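Local atomic coordinates of arylesterase (Sulfolobus solfataricus, PDB entry 5L2P), a protein that hydrolyses aromatic esters, p-nitrophenyl esters of fatty acids and organophosphates such as paraoxon, as a serine esterase of the GDXG lipolytic family. Residues 60-65 and 110-115. Numbering follows the deposited sequence.
Sequences YELPIR and ISVDYR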
ATOM      1  N   TYR A  60      18.271  32.588  28.593  1.00 75.28           N
ATOM      2  CA  TYR A  60      18.486  32.724  27.145  1.00 71.77           C
ATOM      3  C   TYR A  60      17.647  33.852  26.545  1.00 67.93           C
ATOM      4  O   TYR A  60      16.606  34.264  27.089  1.00 65.19           O
ATOM      5  CB  TYR A  60      18.119  31.402  26.429  1.00 74.13           C
ATOM      6  CG  TYR A  60      18.597  31.276  24.993  1.00 75.10           C
ATOM      7  CD1 TYR A  60      19.956  31.131  24.711  1.00 75.52           C
ATOM      8  CD2 TYR A  60      17.692  31.248  23.922  1.00 75.47           C
ATOM      9  CE1 TYR A  60      20.414  30.990  23.414  1.00 74.66           C
ATOM     10  CE2 TYR A  60      18.143  31.124  22.610  1.00 76.82           C
ATOM     11  CZ  TYR A  60      19.507  30.991  22.363  1.00 75.10           C
ATOM     12  OH  TYR A  60      19.953  30.834  21.066  1.00 73.20           O
ATOM     13  N   GLU A  61      18.110  34.353  25.407  1.00 67.63           N
ATOM     14  CA  GLU A  61      17.379  35.376  24.631  1.00 65.94           C
ATOM     15  C   GLU A  61      16.941  34.688  23.359  1.00 62.30           C
ATOM     16  O   GLU A  61      17.770  34.376  22.509  1.00 65.17           O
ATOM     17  CB  GLU A  61      18.263  36.588  24.307  1.00 66.20           C
ATOM     18  CG  GLU A  61      18.825  37.324  25.521  1.00 71.05           C
ATOM     19  CD  GLU A  61      19.945  38.290  25.128  1.00 79.21           C
ATOM     20  OE1 GLU A  61      19.780  38.896  24.022  1.00 79.47           O
ATOM     21  OE2 GLU A  61      20.963  38.440  25.893  1.00 77.63           O
ATOM     22  N   LEU A  62      15.645  34.434  23.221  1.00 58.84           N
ATOM     23  CA  LEU A  62      15.144  33.637  22.087  1.00 54.79           C
ATOM     24  C   LEU A  62      14.808  34.521  20.888  1.00 52.20           C
ATOM     25  O   LEU A  62      13.878  35.312  20.959  1.00 51.63           O
ATOM     26  CB  LEU A  62      13.914  32.842  22.519  1.00 54.33           C
ATOM     27  CG  LEU A  62      13.098  32.068  21.491  1.00 51.67           C
ATOM     28  CD1 LEU A  62      14.005  31.072  20.830  1.00 50.30           C
ATOM     29  CD2 LEU A  62      11.949  31.358  22.211  1.00 52.35           C
ATOM     30  N   PRO A  63      15.572  34.397  19.789  1.00 50.60           N
ATOM     31  CA  PRO A  63      15.308  35.290  18.654  1.00 50.08           C
ATOM     32  C   PRO A  63      14.008  34.909  17.916  1.00 48.99           C
ATOM     33  O   PRO A  63      13.727  33.740  17.738  1.00 47.06           O
ATOM     34  CB  PRO A  63      16.534  35.103  17.733  1.00 48.89           C
ATOM     35  CG  PRO A  63      17.508  34.321  18.522  1.00 49.91           C
ATOM     36  CD  PRO A  63      16.742  33.539  19.559  1.00 49.61           C
ATOM     37  N   ILE A  64      13.250  35.912  17.498  1.00 49.63           N
ATOM     38  CA  ILE A  64      12.096  35.719  16.661  1.00 50.14           C
ATOM     39  C   ILE A  64      12.068  36.725  15.523  1.00 50.24           C
ATOM     40  O   ILE A  64      12.744  37.734  15.573  1.00 48.45           O
ATOM     41  CB  ILE A  64      10.776  35.828  17.471  1.00 50.73           C
ATOM     42  CG1 ILE A  64      10.673  37.173  18.155  1.00 51.91           C
ATOM     43  CG2 ILE A  64      10.715  34.730  18.517  1.00 51.28           C
ATOM     44  CD1 ILE A  64       9.281  37.416  18.740  1.00 52.29           C
ATOM     45  N   ARG A  65      11.286  36.413  14.485  1.00 50.66           N
ATOM     46  CA  ARG A  65      11.025  37.359  13.414  1.00 49.40           C
ATOM     47  C   ARG A  65       9.503  37.461  13.253  1.00 49.98           C
ATOM     48  O   ARG A  65       8.817  36.463  13.109  1.00 48.03           O
ATOM     49  CB  ARG A  65      11.668  36.900  12.119  1.00 50.87           C
ATOM     50  CG  ARG A  65      11.646  37.984  11.021  1.00 52.94           C
ATOM     51  CD  ARG A  65      12.254  37.536   9.676  1.00 53.95           C
ATOM     52  NE  ARG A  65      13.625  37.061   9.738  1.00 55.97           N
ATOM     53  CZ  ARG A  65      14.688  37.827   9.659  1.00 59.94           C
ATOM     54  NH1 ARG A  65      14.551  39.132   9.506  1.00 64.85           N
ATOM     55  NH2 ARG A  65      15.886  37.280   9.732  1.00 60.33           N
ATOM     56  N   ILE A 110       4.858  34.626  13.200  1.00 54.27           N
ATOM     57  CA  ILE A 110       6.051  34.750  14.039  1.00 55.17           C
ATOM     58  C   ILE A 110       6.881  33.472  13.951  1.00 54.75           C
ATOM     59  O   ILE A 110       6.434  32.385  14.361  1.00 54.68           O
ATOM     60  CB  ILE A 110       5.698  35.018  15.513  1.00 54.65           C
ATOM     61  CG1 ILE A 110       4.947  36.339  15.624  1.00 55.09           C
ATOM     62  CG2 ILE A 110       6.948  35.003  16.389  1.00 52.95           C
ATOM     63  CD1 ILE A 110       4.484  36.668  17.039  1.00 56.70           C
ATOM     64  N   SER A 111       8.092  33.611  13.417  1.00 53.49           N
ATOM     65  CA  SER A 111       8.993  32.487  13.246  1.00 50.54           C
ATOM     66  C   SER A 111       9.941  32.449  14.453  1.00 50.79           C
ATOM     67  O   SER A 111      10.426  33.506  14.890  1.00 52.26           O
ATOM     68  CB  SER A 111       9.768  32.675  11.960  1.00 52.34           C
ATOM     69  OG  SER A 111      10.567  31.553  11.660  1.00 54.43           O
ATOM     70  N   VAL A 112      10.195  31.257  14.997  1.00 49.19           N
ATOM     71  CA  VAL A 112      11.008  31.119  16.201  1.00 52.23           C
ATOM     72  C   VAL A 112      12.362  30.424  15.936  1.00 53.05           C
ATOM     73  O   VAL A 112      12.410  29.374  15.265  1.00 57.80           O
ATOM     74  CB  VAL A 112      10.251  30.333  17.278  1.00 54.16           C
ATOM     75  CG1 VAL A 112      11.000  30.368  18.615  1.00 56.37           C
ATOM     76  CG2 VAL A 112       8.835  30.877  17.443  1.00 54.73           C
ATOM     77  N   ASP A 113      13.443  31.007  16.440  1.00 54.11           N
ATOM     78  CA  ASP A 113      14.769  30.351  16.453  1.00 57.82           C
ATOM     79  C   ASP A 113      15.025  29.575  17.736  1.00 57.22           C
ATOM     80  O   ASP A 113      15.831  29.993  18.553  1.00 59.91           O
ATOM     81  CB  ASP A 113      15.901  31.384  16.267  1.00 59.86           C
ATOM     82  CG  ASP A 113      16.459  31.397  14.892  1.00 59.35           C
ATOM     83  OD1 ASP A 113      16.224  30.436  14.112  1.00 63.33           O
ATOM     84  OD2 ASP A 113      17.159  32.374  14.621  1.00 66.78           O
ATOM     85  N   TYR A 114      14.333  28.455  17.903  1.00 56.56           N
ATOM     86  CA  TYR A 114      14.493  27.619  19.094  1.00 52.66           C
ATOM     87  C   TYR A 114      15.885  27.033  19.127  1.00 51.08           C
ATOM     88  O   TYR A 114      16.527  26.851  18.100  1.00 47.92           O
ATOM     89  CB  TYR A 114      13.413  26.496  19.142  1.00 50.44           C
ATOM     90  CG  TYR A 114      13.383  25.617  17.916  1.00 48.47           C
ATOM     91  CD1 TYR A 114      14.222  24.512  17.817  1.00 49.13           C
ATOM     92  CD2 TYR A 114      12.543  25.905  16.843  1.00 47.46           C
ATOM     93  CE1 TYR A 114      14.226  23.718  16.688  1.00 49.62           C
ATOM     94  CE2 TYR A 114      12.527  25.101  15.700  1.00 47.99           C
ATOM     95  CZ  TYR A 114      13.369  24.016  15.629  1.00 49.42           C
ATOM     96  OH  TYR A 114      13.362  23.212  14.534  1.00 50.24           O
ATOM     97  N   ARG A 115      16.342  26.708  20.327  1.00 54.18           N
ATOM     98  CA  ARG A 115      17.683  26.128  20.496  1.00 56.27           C
ATOM     99  C   ARG A 115      17.766  24.709  19.970  1.00 57.24           C
ATOM    100  O   ARG A 115      16.830  23.920  20.140  1.00 60.16           O
ATOM    101  CB  ARG A 115      18.113  26.167  21.958  1.00 54.91           C
ATOM    102  CG  ARG A 115      18.531  27.540  22.419  1.00 53.19           C
ATOM    103  CD  ARG A 115      18.790  27.552  23.913  1.00 52.51           C
ATOM    104  NE  ARG A 115      17.567  27.603  24.670  1.00 50.87           N
ATOM    105  CZ  ARG A 115      17.482  27.686  25.996  1.00 50.80           C
ATOM    106  NH1 ARG A 115      18.560  27.748  26.734  1.00 51.97           N
ATOM    107  NH2 ARG A 115      16.291  27.723  26.578  1.00 49.43           N
TER
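Arg65 and Ser111 form a hydrogen-bonded antiparallel pair where strand 61-68 meets strand 108-112 in the central sheet of the alpha/beta hydrolase fold, on the side where the otherwise parallel sheet turns antiparallel. Ser111 N donates a hydrogen bond to Arg65 O at 3.0 Å, and Arg65 N donates one to Ser111 O at 3.1 Å. One step on, Ile64 faces Val112 as a non-hydrogen-bonded pair. A third bond, from Asp113 N to Pro63 O (3.0 Å), suits a proline, which has no amide hydrogen but can still accept.

Packing is close on the face of Leu62, Ile64, Ile110 and Val112, whose branched, apolar side chains are buried together; Ile64 reaches Trp135 of helix 124-138, and Ile110 and Val112 also pack on strand 77-81. Leu62 straddles Val112, both its methyls, CD1 and CD2, lying 3.8 Å from Val112 CG1. The side of Arg65 and Ser111 is more polar and looser: Ser111 is buried, but Arg65, and with it Pro63 and Asp113 at the strand end, are partly exposed. The long arginine leads away from strand 108-112 to salt bridges with Asp52 and Glu92, while Asp113 sets its CB across the Pro63 ring and accepts a bond from Ile91 N.

At the Tyr60 end the contact closes with a stack. With Tyr60 CG anti to its own N (chi1 -166°), the ring lies over Arg115, whose guanidinium, held by Asp59 and Asp128, is nearly parallel to it (5°). The cation sits off-centre, nearer Tyr60 CB; the methylene Arg115 CD, 3.6 Å from the centroid of the Tyr60 ring, stands directly over its middle.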